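Local structure of actin binding protein family protein (Entamoeba histolytica HM-1:IMSS, 6K2F) at residues A47-V52 / I64-E69; F23-I28 / I35-Q40. The protein probably binds actin monomers and inhibits actin polymerization, this chain being the N-terminal ADF-homology domain of twinfilin. All coordinates share one frame; numbering follows the deposited sequence.

Contact 1 of 2, residues A47-V52 / I64-E69; sequences ADLDLV and ILFRTE
Leu49 and Phe66 mark where the turn of helix 45-49 around Leu49 lies over strand 62-68. Their CA atoms are 8.2 Å apart, and those of Val52 and Ile64 are 7.7 Å apart. No hydrogen bond joins the two segments. Residues 50-52 keep helical backbone angles, and Leu51 N donates back to Asp48 O. The strand faces this surface with Ile64 and Phe66.

Phe66 carries most of the contact. Its CG stands anti to the backbone N (chi1 -166°), which sends the ring out from the strand to the helical turn. Leu49 CD2 lies over one face of the ring, 3.8 Å from the centroid and 23° off the normal, as a CH-pi contact. It is shifted toward the rim, on the side of Phe66 CE1 and CZ. The leucine side chain stands roughly perpendicular to that of the phenylalanine. The helix backbone meets the ring at its edge, where Asp48 O comes 3.5 Å from Phe66 CE2. Val52 CG2 approaches obliquely and touches Phe66 CD2 at 3.8 Å. The other branch of Val52 meets the strand one side chain further back, with Val52 CG1 4.1 Å from Ile64 CG1. Here the two side chains run past one another, pointing opposite ways. Phe45 also meets the Phe66 ring, with the planes nearly perpendicular.

The CB of Asp48 packs near Phe66 CZ, but its carboxylate is held elsewhere. OD1 is hydrogen-bonded to Thr42 OG1, and OD2 forms a salt bridge with Arg22. Two partners therefore fix the carboxylate beside the buried ring. Arg22 also bridges to Glu69, so one arginine links the helix to the corner at Glu69.

The arrangement is a helix-on-sheet layer of the ADF-homology fold, in which helices cover a central mixed sheet.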
ATOM      1  N   ALA A  47      -6.140  -0.682  -8.383  1.00 20.40           N
ATOM      2  CA  ALA A  47      -7.016   0.214  -7.599  1.00 19.73           C
ATOM      3  C   ALA A  47      -6.228   1.466  -7.213  1.00 17.58           C
ATOM      4  O   ALA A  47      -6.751   2.587  -7.320  1.00 20.83           O
ATOM      5  CB  ALA A  47      -7.511  -0.495  -6.366  1.00 23.83           C
ATOM      6  N   ASP A  48      -4.979   1.290  -6.795  1.00 17.85           N
ATOM      7  CA  ASP A  48      -4.201   2.418  -6.245  1.00 17.28           C
ATOM      8  C   ASP A  48      -3.900   3.449  -7.343  1.00 15.76           C
ATOM      9  O   ASP A  48      -3.690   4.632  -7.007  1.00 14.23           O
ATOM     10  CB  ASP A  48      -2.918   1.955  -5.555  1.00 16.56           C
ATOM     11  CG  ASP A  48      -3.110   1.252  -4.215  1.00 15.60           C
ATOM     12  OD1 ASP A  48      -4.286   1.042  -3.762  1.00 18.01           O
ATOM     13  OD2 ASP A  48      -2.059   0.898  -3.625  1.00 16.94           O
ATOM     14  N   LEU A  49      -3.874   3.046  -8.617  1.00 15.63           N
ATOM     15  CA  LEU A  49      -3.586   4.023  -9.695  1.00 13.69           C
ATOM     16  C   LEU A  49      -4.596   5.170  -9.615  1.00 13.17           C
ATOM     17  O   LEU A  49      -4.214   6.321  -9.889  1.00 14.78           O
ATOM     18  CB  LEU A  49      -3.616   3.338 -11.065  1.00 15.70           C
ATOM     19  CG  LEU A  49      -2.355   2.544 -11.405  1.00 17.25           C
ATOM     20  CD1 LEU A  49      -2.591   1.648 -12.609  1.00 20.69           C
ATOM     21  CD2 LEU A  49      -1.186   3.488 -11.643  1.00 19.28           C
ATOM     22  N   ASP A  50      -5.845   4.876  -9.256  1.00 14.09           N
ATOM     23  CA  ASP A  50      -6.900   5.915  -9.244  1.00 15.73           C
ATOM     24  C   ASP A  50      -6.677   6.885  -8.072  1.00 16.79           C
ATOM     25  O   ASP A  50      -7.212   8.028  -8.140  1.00 17.91           O
ATOM     26  CB  ASP A  50      -8.280   5.274  -9.232  1.00 17.89           C
ATOM     27  CG  ASP A  50      -8.680   4.720 -10.588  1.00 25.98           C
ATOM     28  OD1 ASP A  50      -8.120   5.185 -11.600  1.00 19.20           O
ATOM     29  OD2 ASP A  50      -9.571   3.841 -10.628  1.00 29.92           O
ATOM     30  N   LEU A  51      -5.942   6.492  -7.030  1.00 16.16           N
ATOM     31  CA  LEU A  51      -5.703   7.404  -5.867  1.00 16.74           C
ATOM     32  C   LEU A  51      -4.919   8.641  -6.304  1.00 15.18           C
ATOM     33  O   LEU A  51      -5.068   9.691  -5.664  1.00 16.07           O
ATOM     34  CB  LEU A  51      -4.944   6.658  -4.767  1.00 16.86           C
ATOM     35  CG  LEU A  51      -5.707   5.503  -4.133  1.00 21.44           C
ATOM     36  CD1 LEU A  51      -4.813   4.764  -3.150  1.00 22.07           C
ATOM     37  CD2 LEU A  51      -6.979   6.000  -3.451  1.00 27.37           C
ATOM     38  N   VAL A  52      -4.121   8.543  -7.360  1.00 14.44           N
ATOM     39  CA  VAL A  52      -3.317   9.686  -7.864  1.00 13.46           C
ATOM     40  C   VAL A  52      -4.241  10.872  -8.140  1.00 16.69           C
ATOM     41  O   VAL A  52      -3.832  12.033  -7.887  1.00 17.21           O
ATOM     42  CB  VAL A  52      -2.541   9.287  -9.123  1.00 15.09           C
ATOM     43  CG1 VAL A  52      -2.001  10.517  -9.859  1.00 19.38           C
ATOM     44  CG2 VAL A  52      -1.436   8.318  -8.756  1.00 16.42           C
ATOM     45  N   ILE A  64       4.654  12.274  -9.408  1.00 11.06           N
ATOM     46  CA  ILE A  64       4.239  11.137  -8.541  1.00 13.23           C
ATOM     47  C   ILE A  64       5.213   9.995  -8.795  1.00 14.59           C
ATOM     48  O   ILE A  64       5.367   9.593  -9.936  1.00 13.22           O
ATOM     49  CB  ILE A  64       2.822  10.622  -8.839  1.00 15.60           C
ATOM     50  CG1 ILE A  64       1.766  11.725  -8.886  1.00 22.31           C
ATOM     51  CG2 ILE A  64       2.491   9.528  -7.827  1.00 16.73           C
ATOM     52  CD1 ILE A  64       1.392  12.227  -7.563  1.00 22.15           C
ATOM     53  N   LEU A  65       5.883   9.540  -7.745  1.00 13.61           N
ATOM     54  CA  LEU A  65       6.704   8.315  -7.787  1.00 12.37           C
ATOM     55  C   LEU A  65       5.809   7.175  -7.328  1.00 10.57           C
ATOM     56  O   LEU A  65       5.435   7.165  -6.156  1.00 12.52           O
ATOM     57  CB  LEU A  65       7.927   8.489  -6.895  1.00 13.44           C
ATOM     58  CG  LEU A  65       8.766   9.714  -7.207  1.00 19.69           C
ATOM     59  CD1 LEU A  65       9.918   9.836  -6.238  1.00 19.72           C
ATOM     60  CD2 LEU A  65       9.254   9.668  -8.636  1.00 24.28           C
ATOM     61  N   PHE A  66       5.408   6.330  -8.259  1.00 13.04           N
ATOM     62  CA  PHE A  66       4.348   5.328  -8.035  1.00 14.55           C
ATOM     63  C   PHE A  66       4.987   3.936  -8.093  1.00 11.80           C
ATOM     64  O   PHE A  66       5.512   3.509  -9.111  1.00 12.83           O
ATOM     65  CB  PHE A  66       3.246   5.500  -9.068  1.00 12.10           C
ATOM     66  CG  PHE A  66       1.986   4.757  -8.727  1.00 12.24           C
ATOM     67  CD1 PHE A  66       1.895   3.403  -8.992  1.00 12.47           C
ATOM     68  CD2 PHE A  66       0.893   5.414  -8.179  1.00 10.55           C
ATOM     69  CE1 PHE A  66       0.736   2.711  -8.702  1.00 13.51           C
ATOM     70  CE2 PHE A  66      -0.251   4.703  -7.844  1.00 13.83           C
ATOM     71  CZ  PHE A  66      -0.329   3.362  -8.118  1.00 12.07           C
ATOM     72  N   ARG A  67       4.896   3.223  -6.997  1.00 11.09           N
ATOM     73  CA  ARG A  67       5.559   1.906  -6.849  1.00 12.43           C
ATOM     74  C   ARG A  67       4.763   0.830  -7.594  1.00 13.23           C
ATOM     75  O   ARG A  67       3.551   0.750  -7.406  1.00 15.11           O
ATOM     76  CB  ARG A  67       5.684   1.556  -5.370  1.00 13.27           C
ATOM     77  CG  ARG A  67       6.528   0.316  -5.120  1.00 14.47           C
ATOM     78  CD  ARG A  67       6.642  -0.047  -3.650  1.00 15.79           C
ATOM     79  NE  ARG A  67       5.337  -0.177  -3.018  1.00 16.39           N
ATOM     80  CZ  ARG A  67       4.496  -1.192  -3.161  1.00 19.11           C
ATOM     81  NH1 ARG A  67       4.803  -2.222  -3.932  1.00 20.06           N
ATOM     82  NH2 ARG A  67       3.340  -1.189  -2.521  1.00 19.10           N
ATOM     83  N   THR A  68       5.432   0.039  -8.422  1.00 13.07           N
ATOM     84  CA  THR A  68       4.802  -1.110  -9.111  1.00 13.87           C
ATOM     85  C   THR A  68       4.836  -2.327  -8.193  1.00 14.40           C
ATOM     86  O   THR A  68       5.372  -2.256  -7.071  1.00 17.27           O
ATOM     87  CB  THR A  68       5.474  -1.455 -10.446  1.00 14.68           C
ATOM     88  OG1 THR A  68       6.709  -2.137 -10.216  1.00 17.12           O
ATOM     89  CG2 THR A  68       5.688  -0.229 -11.306  1.00 17.32           C
ATOM     90  N   GLU A  69       4.343  -3.476  -8.681  1.00 17.76           N
ATOM     91  CA  GLU A  69       4.427  -4.778  -7.969  1.00 18.55           C
ATOM     92  C   GLU A  69       5.662  -5.577  -8.390  1.00 17.95           C
ATOM     93  O   GLU A  69       5.830  -6.699  -7.902  1.00 22.27           O
ATOM     94  CB  GLU A  69       3.167  -5.592  -8.252  1.00 24.08           C
ATOM     95  CG  GLU A  69       1.930  -5.032  -7.584  1.00 32.49           C
ATOM     96  CD  GLU A  69       2.082  -4.870  -6.085  1.00 41.84           C
ATOM     97  OE1 GLU A  69       2.416  -5.859  -5.407  1.00 35.27           O
ATOM     98  OE2 GLU A  69       1.944  -3.743  -5.616  1.00 32.58           O
TER

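Contact 2 of 2, residues F23-I28 / I35-Q40; sequences FIQATI and IKAIEQ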
ATOM      1  N   PHE A  23       2.849   5.573  -3.123  1.00 11.75           N
ATOM      2  CA  PHE A  23       3.428   6.663  -3.925  1.00 11.51           C
ATOM      3  C   PHE A  23       3.782   7.882  -3.086  1.00 10.82           C
ATOM      4  O   PHE A  23       3.282   8.076  -1.990  1.00 13.03           O
ATOM      5  CB  PHE A  23       2.523   7.003  -5.108  1.00 12.19           C
ATOM      6  CG  PHE A  23       1.178   7.616  -4.841  1.00 12.43           C
ATOM      7  CD1 PHE A  23       1.041   8.961  -4.570  1.00 14.56           C
ATOM      8  CD2 PHE A  23       0.031   6.873  -5.052  1.00 14.76           C
ATOM      9  CE1 PHE A  23      -0.214   9.529  -4.469  1.00 15.17           C
ATOM     10  CE2 PHE A  23      -1.226   7.450  -4.958  1.00 16.30           C
ATOM     11  CZ  PHE A  23      -1.345   8.776  -4.662  1.00 16.11           C
ATOM     12  N   ILE A  24       4.658   8.668  -3.688  1.00 10.80           N
ATOM     13  CA  ILE A  24       5.155   9.948  -3.128  1.00 12.53           C
ATOM     14  C   ILE A  24       4.886  11.015  -4.170  1.00 11.44           C
ATOM     15  O   ILE A  24       5.288  10.850  -5.307  1.00 13.16           O
ATOM     16  CB  ILE A  24       6.650   9.878  -2.793  1.00 14.76           C
ATOM     17  CG1 ILE A  24       6.949   8.743  -1.817  1.00 15.66           C
ATOM     18  CG2 ILE A  24       7.122  11.232  -2.284  1.00 15.15           C
ATOM     19  CD1 ILE A  24       8.431   8.381  -1.719  1.00 20.71           C
ATOM     20  N   GLN A  25       4.158  12.047  -3.791  1.00 12.88           N
ATOM     21  CA  GLN A  25       3.966  13.222  -4.662  1.00 11.46           C
ATOM     22  C   GLN A  25       5.068  14.196  -4.301  1.00 11.93           C
ATOM     23  O   GLN A  25       5.334  14.353  -3.077  1.00 14.81           O
ATOM     24  CB  GLN A  25       2.610  13.874  -4.463  1.00 13.09           C
ATOM     25  CG  GLN A  25       2.359  15.029  -5.428  1.00 15.85           C
ATOM     26  CD  GLN A  25       0.972  15.575  -5.221  1.00 18.25           C
ATOM     27  OE1 GLN A  25       0.441  15.548  -4.117  1.00 16.51           O
ATOM     28  NE2 GLN A  25       0.389  16.079  -6.286  1.00 15.61           N
ATOM     29  N   ALA A  26       5.710  14.782  -5.302  1.00 13.07           N
ATOM     30  CA  ALA A  26       6.807  15.737  -5.053  1.00 13.15           C
ATOM     31  C   ALA A  26       6.600  16.973  -5.917  1.00 12.97           C
ATOM     32  O   ALA A  26       6.059  16.866  -7.017  1.00 13.79           O
ATOM     33  CB  ALA A  26       8.137  15.086  -5.323  1.00 16.71           C
ATOM     34  N   THR A  27       7.039  18.123  -5.433  1.00 14.85           N
ATOM     35  CA  THR A  27       7.013  19.377  -6.212  1.00 14.48           C
ATOM     36  C   THR A  27       8.355  20.074  -6.061  1.00 13.82           C
ATOM     37  O   THR A  27       9.093  19.813  -5.094  1.00 15.75           O
ATOM     38  CB  THR A  27       5.879  20.332  -5.812  1.00 19.66           C
ATOM     39  OG1 THR A  27       6.029  20.699  -4.440  1.00 22.25           O
ATOM     40  CG2 THR A  27       4.516  19.710  -6.008  1.00 20.16           C
ATOM     41  N   ILE A  28       8.632  20.984  -6.981  1.00 15.08           N
ATOM     42  CA  ILE A  28       9.859  21.813  -6.922  1.00 15.25           C
ATOM     43  C   ILE A  28       9.559  23.011  -6.015  1.00 18.53           C
ATOM     44  O   ILE A  28       8.664  23.824  -6.324  1.00 21.08           O
ATOM     45  CB  ILE A  28      10.300  22.196  -8.343  1.00 18.49           C
ATOM     46  CG1 ILE A  28      10.528  20.938  -9.182  1.00 18.09           C
ATOM     47  CG2 ILE A  28      11.520  23.099  -8.288  1.00 23.63           C
ATOM     48  CD1 ILE A  28      10.850  21.183 -10.649  1.00 21.08           C
ATOM     49  N   ILE A  35       9.023  16.474  -0.902  1.00 17.79           N
ATOM     50  CA  ILE A  35       7.806  15.674  -0.627  1.00 14.77           C
ATOM     51  C   ILE A  35       6.634  16.644  -0.472  1.00 15.69           C
ATOM     52  O   ILE A  35       6.752  17.611   0.342  1.00 19.04           O
ATOM     53  CB  ILE A  35       7.950  14.835   0.648  1.00 17.45           C
ATOM     54  CG1 ILE A  35       9.114  13.846   0.569  1.00 25.01           C
ATOM     55  CG2 ILE A  35       6.638  14.138   0.962  1.00 23.41           C
ATOM     56  CD1 ILE A  35       9.601  13.416   1.923  1.00 27.48           C
ATOM     57  N   LYS A  36       5.577  16.409  -1.237  1.00 14.65           N
ATOM     58  CA  LYS A  36       4.287  17.123  -1.094  1.00 16.89           C
ATOM     59  C   LYS A  36       3.318  16.265  -0.295  1.00 17.27           C
ATOM     60  O   LYS A  36       2.583  16.811   0.547  1.00 20.91           O
ATOM     61  CB  LYS A  36       3.706  17.451  -2.465  1.00 17.99           C
ATOM     62  CG  LYS A  36       2.421  18.261  -2.425  1.00 24.49           C
ATOM     63  CD  LYS A  36       2.633  19.734  -2.183  1.00 51.33           C
ATOM     64  CE  LYS A  36       1.337  20.522  -2.205  1.00 66.78           C
ATOM     65  NZ  LYS A  36       0.635  20.420  -3.508  1.00 80.12           N
ATOM     66  N   ALA A  37       3.291  14.959  -0.579  1.00 15.84           N
ATOM     67  CA  ALA A  37       2.319  14.041   0.041  1.00 18.64           C
ATOM     68  C   ALA A  37       2.797  12.612  -0.145  1.00 15.46           C
ATOM     69  O   ALA A  37       3.583  12.349  -1.085  1.00 15.61           O
ATOM     70  CB  ALA A  37       0.961  14.206  -0.608  1.00 19.86           C
ATOM     71  N   ILE A  38       2.358  11.751   0.756  1.00 19.55           N
ATOM     72  CA  ILE A  38       2.673  10.299   0.705  1.00 17.12           C
ATOM     73  C   ILE A  38       1.356   9.548   0.818  1.00 16.93           C
ATOM     74  O   ILE A  38       0.576   9.849   1.738  1.00 21.35           O
ATOM     75  CB  ILE A  38       3.639   9.918   1.825  1.00 22.95           C
ATOM     76  CG1 ILE A  38       4.929  10.738   1.748  1.00 28.15           C
ATOM     77  CG2 ILE A  38       3.889   8.423   1.783  1.00 27.36           C
ATOM     78  CD1 ILE A  38       5.664  10.793   3.053  1.00 30.88           C
ATOM     79  N   GLU A  39       1.137   8.579  -0.066  1.00 14.89           N
ATOM     80  CA  GLU A  39      -0.061   7.716  -0.059  1.00 16.02           C
ATOM     81  C   GLU A  39       0.367   6.284   0.268  1.00 14.01           C
ATOM     82  O   GLU A  39       1.173   5.704  -0.500  1.00 14.47           O
ATOM     83  CB  GLU A  39      -0.755   7.778  -1.417  1.00 15.22           C
ATOM     84  CG  GLU A  39      -1.921   6.818  -1.552  1.00 18.21           C
ATOM     85  CD  GLU A  39      -2.995   6.933  -0.492  1.00 24.99           C
ATOM     86  OE1 GLU A  39      -3.576   8.051  -0.353  1.00 25.51           O
ATOM     87  OE2 GLU A  39      -3.270   5.917   0.191  1.00 19.61           O
ATOM     88  N   GLN A  40      -0.184   5.746   1.357  1.00 16.42           N
ATOM     89  CA  GLN A  40       0.080   4.365   1.824  1.00 16.95           C
ATOM     90  C   GLN A  40      -0.437   3.401   0.762  1.00 15.73           C
ATOM     91  O   GLN A  40       0.228   2.386   0.515  1.00 16.48           O
ATOM     92  CB  GLN A  40      -0.606   4.134   3.164  1.00 21.50           C
ATOM     93  CG  GLN A  40      -0.502   2.702   3.653  1.00 28.44           C
ATOM     94  CD  GLN A  40       0.934   2.322   3.894  1.00 36.79           C
ATOM     95  OE1 GLN A  40       1.683   3.032   4.565  1.00 52.88           O
ATOM     96  NE2 GLN A  40       1.317   1.174   3.360  1.00 39.08           N
TER
HETATM   97  O   HOH W   1       6.396  19.737  -2.081  1.00 30.59           O
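Glu39 CB sits over the centre of one face of the Phe23 ring, 3.4 Å from the centroid and 11° off the normal, a close CH-pi contact. Glu39 CG reaches the rim, 3.5 Å from Phe23 CE2. Phe23 CG lies between its backbone N and carbonyl carbon (chi1 67°), and this turns the ring across to the neighbouring strand. Tyr55 meets Phe23 edge-to-face and hydrogen-bonds the Glu39 carboxylate.

Phe23 and Glu39 form an antiparallel hydrogen-bonded pair, with Glu39 N 2.9 Å from Phe23 O. Further on, a classic beta bulge sets two residues, Lys36 and Ala37, against Gln25. Gln25 O accepts from Lys36 N at 2.8 Å and from Ala37 N at 3.3 Å, both on the same face of its carbonyl plane. The Gln25 and Lys36 side chains run side by side. The Gln25 amide nitrogen is held by Tyr55 O and Ser62 OG. A water joins Thr27 OG1 to Ile35 O, the second bond being weak.

The two strands form a hairpin within the mixed sheet. Ile24 and Ile38 pack against helix 6-18, Gln25 leans on Ile64, and strand 62-68 continues the sheet beyond strand 23-29.

Overall arrangement
The two contacts share one sheet and lie in series along the chain: the hairpin of contact 2 comes first, and helix 45-49 of contact 1 is the next element after it. Their centres are 11 Å apart. Strands 23-29 and 62-68 are antiparallel neighbours, with a probable hydrogen bond from Leu65 N to Ile24 O at 2.8 Å. Phe23 and Phe66 join the side-chain layers, Phe66 CE2 lying 3.5 Å from Phe23 CD2. Ile64 CG2 adds a contact with Phe23 CD1 at 3.6 Å. Phe23 also reaches Leu51 and Val52, so the Phe23 side of contact 2 and the side chains of contact 1 pack into one apolar layer.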